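Side-chain contacts in putative sensory box/GGDEF family protein (Vibrio parahaemolyticus, PDB 3LID), which probably makes cyclic di-GMP from two GTP molecules as a membrane sensor protein, of which this chain is the extracellular double-PDC sensing domain: residues E138-G142 / E143-P147; P227-W230 / P231-S235; N31-Q34 / D35-T39. All blocks are in the same frame, centred on the assembly; numbering follows the deposited sequence.

Interaction 1 of 3, residues E138-G142 / E143-P147; sequences ERDKG and ELVYP. With PO4 (phosphate ion), chain C.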
loop_
_atom_site.group_PDB
_atom_site.type_symbol
_atom_site.label_atom_id
_atom_site.label_comp_id
_atom_site.label_asym_id
_atom_site.label_seq_id
_atom_site.Cartn_x
_atom_site.Cartn_y
_atom_site.Cartn_z
ATOM N N GLU A 138 -4.843 6.920 7.082
ATOM C CA GLU A 138 -5.062 6.734 8.548
ATOM C C GLU A 138 -5.690 7.951 9.241
ATOM O O GLU A 138 -5.430 9.104 8.839
ATOM C CB GLU A 138 -3.758 6.449 9.192
ATOM C CG GLU A 138 -3.271 5.035 8.758
ATOM C CD GLU A 138 -1.975 4.568 9.452
ATOM O OE1 GLU A 138 -1.250 5.404 9.976
ATOM O OE2 GLU A 138 -1.635 3.317 9.501
ATOM N N ARG A 139 -6.488 7.664 10.262
ATOM C CA ARG A 139 -7.071 8.751 11.067
ATOM C C ARG A 139 -6.931 8.428 12.569
ATOM O O ARG A 139 -6.807 7.256 12.965
ATOM C CB ARG A 139 -8.579 8.872 10.761
ATOM C CG ARG A 139 -8.831 9.421 9.305
ATOM C CD ARG A 139 -10.340 9.565 8.925
ATOM N NE ARG A 139 -10.382 10.152 7.566
ATOM C CZ ARG A 139 -10.591 11.411 7.215
ATOM N NH1 ARG A 139 -10.831 12.394 8.107
ATOM N NH2 ARG A 139 -10.587 11.702 5.882
ATOM N N ASP A 140 -7.010 9.510 13.375
ATOM C CA ASP A 140 -7.038 9.437 14.878
ATOM C C ASP A 140 -8.273 10.239 15.259
ATOM O O ASP A 140 -8.336 11.438 14.966
ATOM C CB ASP A 140 -5.855 10.223 15.486
ATOM C CG ASP A 140 -4.509 9.695 15.139
ATOM O OD1 ASP A 140 -4.313 8.450 15.044
ATOM O OD2 ASP A 140 -3.567 10.548 15.075
ATOM N N LYS A 141 -9.226 9.590 15.951
ATOM C CA LYS A 141 -10.504 10.238 16.360
ATOM C C LYS A 141 -11.133 10.961 15.186
ATOM O O LYS A 141 -11.563 12.142 15.277
ATOM C CB LYS A 141 -10.202 11.179 17.538
ATOM C CG LYS A 141 -9.868 10.328 18.771
ATOM C CD LYS A 141 -9.394 11.204 19.920
ATOM C CE LYS A 141 -10.170 10.828 21.128
ATOM N NZ LYS A 141 -11.498 11.365 20.734
ATOM N N GLY A 142 -11.088 10.276 14.016
ATOM C CA GLY A 142 -11.623 10.816 12.807
ATOM C C GLY A 142 -10.827 11.916 12.089
ATOM O O GLY A 142 -11.301 12.425 11.082
ATOM N N GLU A 143 -9.702 12.346 12.624
ATOM C CA GLU A 143 -8.930 13.409 12.017
ATOM C C GLU A 143 -7.814 12.763 11.235
ATOM O O GLU A 143 -7.181 11.844 11.733
ATOM C CB GLU A 143 -8.283 14.253 13.120
ATOM C CG GLU A 143 -9.397 14.927 13.964
ATOM C CD GLU A 143 -8.849 15.856 15.088
ATOM O OE1 GLU A 143 -7.615 16.168 15.117
ATOM O OE2 GLU A 143 -9.692 16.277 15.940
ATOM N N LEU A 144 -7.475 13.328 10.101
ATOM C CA LEU A 144 -6.355 12.728 9.375
ATOM C C LEU A 144 -5.025 12.740 10.152
ATOM O O LEU A 144 -4.645 13.765 10.771
ATOM C CB LEU A 144 -6.135 13.463 8.028
ATOM C CG LEU A 144 -7.287 13.184 7.013
ATOM C CD1 LEU A 144 -7.122 14.214 5.858
ATOM C CD2 LEU A 144 -7.114 11.761 6.427
ATOM N N VAL A 145 -4.301 11.639 10.021
ATOM C CA VAL A 145 -2.949 11.579 10.565
ATOM C C VAL A 145 -2.030 12.245 9.600
ATOM O O VAL A 145 -2.132 11.980 8.390
ATOM C CB VAL A 145 -2.446 10.121 10.669
ATOM C CG1 VAL A 145 -0.916 10.120 11.074
ATOM C CG2 VAL A 145 -3.357 9.396 11.760
ATOM N N TYR A 146 -1.200 13.165 10.082
ATOM C CA TYR A 146 -0.157 13.766 9.213
ATOM C C TYR A 146 1.179 13.458 9.807
ATOM O O TYR A 146 1.335 13.525 11.055
ATOM C CB TYR A 146 -0.329 15.296 9.176
ATOM C CG TYR A 146 -1.554 15.763 8.451
ATOM C CD1 TYR A 146 -1.489 16.055 7.074
ATOM C CD2 TYR A 146 -2.785 15.888 9.094
ATOM C CE1 TYR A 146 -2.605 16.504 6.370
ATOM C CE2 TYR A 146 -3.916 16.354 8.391
ATOM C CZ TYR A 146 -3.813 16.615 6.992
ATOM O OH TYR A 146 -4.933 17.082 6.355
ATOM N N PRO A 147 2.202 13.234 8.965
ATOM C CA PRO A 147 2.052 13.266 7.487
ATOM C C PRO A 147 1.093 12.175 7.043
ATOM O O PRO A 147 1.002 11.078 7.652
ATOM C CB PRO A 147 3.456 12.908 6.932
ATOM C CG PRO A 147 4.426 12.791 8.147
ATOM C CD PRO A 147 3.574 12.886 9.444
HETATM P P PO4 C . -6.515 3.687 11.217
HETATM O O1 PO4 C . -5.215 4.138 11.910
HETATM O O2 PO4 C . -7.475 3.448 12.390
HETATM O O3 PO4 C . -6.341 2.401 10.461
HETATM O O4 PO4 C . -7.051 4.793 10.315
HETATM O O HOH W 1 -3.246 9.876 7.000
HETATM O O HOH W 2 -4.300 12.946 13.671
HETATM O O HOH W 3 -11.659 14.524 16.634
#
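Asp-140 and Glu-143 hold each other by two backbone bonds, the hydrogen-bonded antiparallel pair that closes a tight hairpin. Asp-140 N gives its hydrogen to Glu-143 O at 2.9 Å, and the return bond runs from Glu-143 N to Asp-140 O. One step out, Val-145 N meets Glu-138 O at 3.0 Å and nearly straight, 172° at the hydrogen. A water donates to that same carbonyl and to Val-145 O, fastening the open end of the hairpin a second time.

The turn itself gains a side-chain bond. Arg-139 NH1 reaches Gly-142 O at 3.0 Å, the oxygen lying in the guanidinium plane, at its edge, while the donor stands above the plane of the carbonyl. Asp-140 OD1 makes a salt bridge with Arg-111, and a water bridges OD2 to Leu-144 O, so both oxygens have partners. The buried Glu-138 carboxylate turns away from the hairpin to Asn-171 and Lys-80. Next to it Arg-139 N donates to O4 of a phosphate ion at 2.9 Å; Arg-83, Lys-113, Arg-116, Tyr-118, Arg-153 and Asn-171 also bind this ion, which probably came from the crystallisation liquor.

Packing completes the contact. Fully stretched from CG to NE, the arginine reaches across to the 143-144 strand, laying one guanidinium face against Leu-144, whose CD2 is 3.5 Å from Arg-139 NH2. On the other face of the hairpin the Asp-140 carboxylate crosses Val-145. Val-145 CG1 lies anti to its backbone N (chi1 172°), which leaves CG2 beside that nitrogen and 3.5 Å from Asp-140 OD2. The arrangement is a beta hairpin with a two-residue loop, Lys-141 and Gly-142, in a type I' turn, on the edge of a PDC-fold sheet beside its anion-filled pocket.

Interaction 2 of 3, residues P227-W230 / P231-S235; sequences PDIW and PRVVS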
loop_
_atom_site.group_PDB
_atom_site.type_symbol
_atom_site.label_atom_id
_atom_site.label_comp_id
_atom_site.label_asym_id
_atom_site.label_seq_id
_atom_site.Cartn_x
_atom_site.Cartn_y
_atom_site.Cartn_z
ATOM N N PRO A 227 -7.096 12.607 -20.738
ATOM C CA PRO A 227 -8.419 12.057 -21.002
ATOM C C PRO A 227 -8.460 10.988 -22.099
ATOM O O PRO A 227 -9.264 10.076 -22.026
ATOM C CB PRO A 227 -9.258 13.293 -21.412
ATOM C CG PRO A 227 -8.296 14.436 -21.451
ATOM C CD PRO A 227 -6.998 14.074 -20.862
ATOM N N ASP A 228 -7.560 11.094 -23.076
ATOM C CA ASP A 228 -7.546 10.111 -24.147
ATOM C C ASP A 228 -6.707 8.938 -23.848
ATOM O O ASP A 228 -6.820 7.954 -24.555
ATOM C CB ASP A 228 -7.076 10.768 -25.440
ATOM C CG ASP A 228 -8.074 11.744 -25.873
ATOM O OD1 ASP A 228 -9.241 11.286 -25.952
ATOM O OD2 ASP A 228 -7.750 12.949 -25.973
ATOM N N ILE A 229 -5.869 9.034 -22.819
ATOM C CA ILE A 229 -4.998 7.891 -22.422
ATOM C C ILE A 229 -5.671 7.056 -21.318
ATOM O O ILE A 229 -5.537 5.826 -21.291
ATOM C CB ILE A 229 -3.578 8.325 -22.069
ATOM C CG1 ILE A 229 -2.886 9.080 -23.268
ATOM C CG2 ILE A 229 -2.727 7.142 -21.591
ATOM C CD1 ILE A 229 -1.632 9.631 -22.917
ATOM N N TRP A 230 -6.463 7.722 -20.498
ATOM C CA TRP A 230 -7.220 7.014 -19.428
ATOM C C TRP A 230 -7.971 5.753 -19.813
ATOM O O TRP A 230 -7.811 4.726 -19.174
ATOM C CB TRP A 230 -8.053 8.015 -18.613
ATOM C CG TRP A 230 -8.853 7.471 -17.475
ATOM C CD1 TRP A 230 -10.184 7.612 -17.272
ATOM C CD2 TRP A 230 -8.313 6.849 -16.265
ATOM N NE1 TRP A 230 -10.548 7.036 -16.066
ATOM C CE2 TRP A 230 -9.408 6.626 -15.405
ATOM C CE3 TRP A 230 -7.008 6.464 -15.859
ATOM C CZ2 TRP A 230 -9.285 5.974 -14.157
ATOM C CZ3 TRP A 230 -6.868 5.833 -14.620
ATOM C CH2 TRP A 230 -8.001 5.615 -13.778
ATOM N N PRO A 231 -8.755 5.741 -20.918
ATOM C CA PRO A 231 -9.381 4.506 -21.311
ATOM C C PRO A 231 -8.431 3.330 -21.543
ATOM O O PRO A 231 -8.812 2.183 -21.317
ATOM C CB PRO A 231 -10.101 4.892 -22.683
ATOM C CG PRO A 231 -10.379 6.337 -22.484
ATOM C CD PRO A 231 -9.050 6.866 -21.880
ATOM N N ARG A 232 -7.227 3.595 -22.033
ATOM C CA ARG A 232 -6.278 2.531 -22.306
ATOM C C ARG A 232 -5.858 1.986 -20.918
ATOM O O ARG A 232 -5.686 0.790 -20.736
ATOM C CB ARG A 232 -5.054 3.107 -23.046
ATOM C CG ARG A 232 -5.431 3.914 -24.433
ATOM C CD ARG A 232 -5.847 2.959 -25.583
ATOM N NE ARG A 232 -6.192 3.789 -26.785
ATOM C CZ ARG A 232 -7.315 4.513 -26.938
ATOM N NH1 ARG A 232 -8.249 4.469 -26.012
ATOM N NH2 ARG A 232 -7.507 5.308 -28.012
ATOM N N VAL A 233 -5.656 2.896 -19.966
ATOM C CA VAL A 233 -5.209 2.438 -18.608
ATOM C C VAL A 233 -6.303 1.602 -17.987
ATOM O O VAL A 233 -6.049 0.506 -17.477
ATOM C CB VAL A 233 -4.982 3.648 -17.747
ATOM C CG1 VAL A 233 -4.591 3.227 -16.282
ATOM C CG2 VAL A 233 -3.738 4.378 -18.297
ATOM N N VAL A 234 -7.559 2.094 -18.091
ATOM C CA VAL A 234 -8.705 1.404 -17.469
ATOM C C VAL A 234 -8.949 0.035 -18.062
ATOM O O VAL A 234 -9.461 -0.862 -17.401
ATOM C CB VAL A 234 -9.948 2.355 -17.562
ATOM C CG1 VAL A 234 -11.258 1.698 -17.109
ATOM C CG2 VAL A 234 -9.603 3.660 -16.828
ATOM N N SER A 235 -8.515 -0.181 -19.305
ATOM C CA SER A 235 -8.616 -1.500 -19.909
ATOM C C SER A 235 -7.867 -2.615 -19.116
ATOM O O SER A 235 -8.140 -3.781 -19.284
ATOM C CB SER A 235 -8.082 -1.446 -21.341
ATOM O OG SER A 235 -6.699 -1.597 -21.436
HETATM O O HOH W 4 -9.297 7.395 -26.207
#
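Trp-230 and Val-234 meet across the first turn of the short helix 230-234, an example of an i to i+4 contact in which an aromatic residue at the helix start is covered by an aliphatic one. In this PDC-fold sensor chain the helix follows helix 222-225 and packs on strand 246-254, with Arg-232 and Val-233 on Phe-250 and Ile-229 on Ile-248.

Backbone bonds set the turn. Ile-229 O accepts twice, from Val-233 N at 3.2 Å and, by a more bent bond, from Arg-232 N. Val-234 N then bonds to Trp-230 O at 2.9 Å. Pro-231, which has no N-H to give, fits in the first turn and rests its CD against Trp-230 CB. Beyond the turn, Ser-235 OG donates to Arg-232 O at 2.7 Å.

Water provides a looser polar link, accepting a weak bond from Arg-232 NH1 and donating to Asp-228 O.

Apolar packing involves the indole and both valines. The Val-233 side chain runs at about a right angle to that of Trp-230, with Val-233 CG1 3.8 Å from Trp-230 CZ3; His-262 meets the indole nearly perpendicularly. With CG opposite the backbone N (chi1 -179°), the indole leans forward along the helix, where Val-234 CG2 makes a CH-pi contact over its face, 3.5 Å from the centroid of the six-membered ring and 19° off the ring normal.

Interaction 3 of 3, residues N31-Q34 / D35-T39; sequences NNIQ and DQIET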
loop_
_atom_site.group_PDB
_atom_site.type_symbol
_atom_site.label_atom_id
_atom_site.label_comp_id
_atom_site.label_asym_id
_atom_site.label_seq_id
_atom_site.Cartn_x
_atom_site.Cartn_y
_atom_site.Cartn_z
ATOM N N ASN A 31 3.125 -8.424 -6.663
ATOM C CA ASN A 31 2.496 -9.728 -6.435
ATOM C C ASN A 31 3.197 -10.528 -5.356
ATOM O O ASN A 31 2.527 -11.220 -4.532
ATOM C CB ASN A 31 2.551 -10.573 -7.712
ATOM C CG ASN A 31 1.701 -10.009 -8.872
ATOM O OD1 ASN A 31 0.702 -9.288 -8.715
ATOM N ND2 ASN A 31 2.153 -10.317 -10.067
ATOM N N ASN A 32 4.517 -10.452 -5.328
ATOM C CA ASN A 32 5.260 -11.146 -4.270
ATOM C C ASN A 32 4.981 -10.552 -2.887
ATOM O O ASN A 32 4.804 -11.242 -1.863
ATOM C CB ASN A 32 6.769 -11.154 -4.549
ATOM C CG ASN A 32 7.122 -12.291 -5.523
ATOM O OD1 ASN A 32 6.209 -12.980 -5.976
ATOM N ND2 ASN A 32 8.394 -12.418 -5.914
ATOM N N ILE A 33 4.947 -9.247 -2.846
ATOM C CA ILE A 33 4.605 -8.602 -1.554
ATOM C C ILE A 33 3.190 -9.084 -1.073
ATOM O O ILE A 33 2.965 -9.374 0.119
ATOM C CB ILE A 33 4.615 -7.050 -1.700
ATOM C CG1 ILE A 33 6.055 -6.520 -1.851
ATOM C CG2 ILE A 33 3.883 -6.357 -0.493
ATOM C CD1 ILE A 33 6.910 -6.682 -0.603
ATOM N N GLN A 34 2.238 -9.134 -1.990
ATOM C CA GLN A 34 0.906 -9.630 -1.624
ATOM C C GLN A 34 0.990 -11.059 -1.039
ATOM O O GLN A 34 0.362 -11.358 0.010
ATOM C CB GLN A 34 0.016 -9.638 -2.856
ATOM C CG GLN A 34 -1.278 -10.397 -2.559
ATOM C CD GLN A 34 -2.399 -10.090 -3.493
ATOM O OE1 GLN A 34 -2.384 -9.171 -4.267
ATOM N NE2 GLN A 34 -3.462 -10.845 -3.324
ATOM N N ASP A 35 1.767 -11.934 -1.659
ATOM C CA ASP A 35 1.916 -13.349 -1.140
ATOM C C ASP A 35 2.517 -13.289 0.295
ATOM O O ASP A 35 2.104 -14.029 1.208
ATOM C CB ASP A 35 2.915 -14.063 -2.074
ATOM C CG ASP A 35 3.055 -15.530 -1.746
ATOM O OD1 ASP A 35 2.190 -16.307 -2.132
ATOM O OD2 ASP A 35 4.025 -15.829 -1.055
ATOM N N GLN A 36 3.485 -12.416 0.509
ATOM C CA GLN A 36 4.202 -12.315 1.810
ATOM C C GLN A 36 3.141 -11.817 2.876
ATOM O O GLN A 36 3.070 -12.280 4.010
ATOM C CB GLN A 36 5.314 -11.274 1.675
ATOM C CG GLN A 36 6.189 -11.056 2.828
ATOM C CD GLN A 36 7.318 -9.990 2.549
ATOM O OE1 GLN A 36 7.792 -9.817 1.401
ATOM N NE2 GLN A 36 7.738 -9.293 3.600
ATOM N N ILE A 37 2.336 -10.828 2.468
ATOM C CA ILE A 37 1.296 -10.300 3.369
ATOM C C ILE A 37 0.220 -11.413 3.675
ATOM O O ILE A 37 -0.206 -11.603 4.859
ATOM C CB ILE A 37 0.578 -9.159 2.687
ATOM C CG1 ILE A 37 1.470 -7.893 2.708
ATOM C CG2 ILE A 37 -0.713 -8.828 3.533
ATOM C CD1 ILE A 37 0.858 -6.849 1.727
ATOM N N GLU A 38 -0.207 -12.126 2.664
ATOM C CA GLU A 38 -1.156 -13.247 2.901
ATOM C C GLU A 38 -0.627 -14.284 3.855
ATOM O O GLU A 38 -1.352 -14.722 4.741
ATOM C CB GLU A 38 -1.609 -13.880 1.604
ATOM C CG GLU A 38 -2.393 -12.863 0.715
ATOM C CD GLU A 38 -2.651 -13.384 -0.692
ATOM O OE1 GLU A 38 -1.897 -14.257 -1.190
ATOM O OE2 GLU A 38 -3.594 -12.844 -1.348
ATOM N N THR A 39 0.636 -14.652 3.702
ATOM C CA THR A 39 1.206 -15.655 4.573
ATOM C C THR A 39 1.333 -15.194 6.008
ATOM O O THR A 39 0.989 -15.972 6.990
ATOM C CB THR A 39 2.562 -16.127 4.006
ATOM O OG1 THR A 39 2.333 -16.565 2.643
ATOM C CG2 THR A 39 3.133 -17.250 4.911
#
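The long N-terminal helix 9-45, which runs along the sensor domain, supplies two successive turns here, and Gln-34 and Glu-38 meet on them at i to i+4 spacing. Gln-34 NE2 donates to Glu-38 OE2 at 2.8 Å, with the hydrogen almost in line (171°). The oxygen lies in the plane of the amide, yet the nitrogen approaches from above the carboxylate plane, the two flat groups standing 88° apart. The first torsions differ: Gln-34 sends CG away from its backbone N (chi1 169°), and Glu-38 keeps CG beside its own, which brings the two extended chains together over the turn between them. The other end of the Gln-34 amide, OE1, accepts from the backbone N of Val-256.

Beneath this pair Glu-38 N bonds to Gln-34 O at 2.8 Å, in step with Ile-37 N to Ile-33 O. One residue further on, Asp-35 O accepts from both Thr-39 N and Thr-39 OG1, 2.9 Å away in the case of the hydroxyl, and the two donors arrive from opposite faces of the carbonyl plane.

On another side of the helix Ile-33 CG2 touches Ile-37 CD1 at 3.8 Å. The two branches cross at a slant, and both residues lean on Phe-255; Ile-33 also packs on helix 174-181, and Ile-37 on Leu-78.

The Gln-34 amide is therefore held at both ends, its N-H by a carboxylate one turn along and its oxygen by the backbone N-H of Val-256, which fixes its rotation and joins the helix to the loop there. The carboxylate, presumably charged, would strengthen the first of these bonds.

How the interactions relate
From the N terminus, interaction 3 comes first, a helix turn within helix 9-45; interaction 1 follows at the hairpin of strands 131-140 and 143-144, and interaction 2 at the start of helix 230-234. Each joins adjoining segments, so the three are in series: none encloses or crosses another, and only interaction 1 closes a true chain reversal. They do not touch, their nearest atoms lying about 13 to 21 Å apart. Interaction 1 finishes an edge of the seven-stranded sheet, on the opposite side of the chain's centre from interaction 3. Interaction 2 packs against strand 246-254 of the second sheet, while the long helix of interaction 3 meets helix 174-181 and the loop around Phe-255.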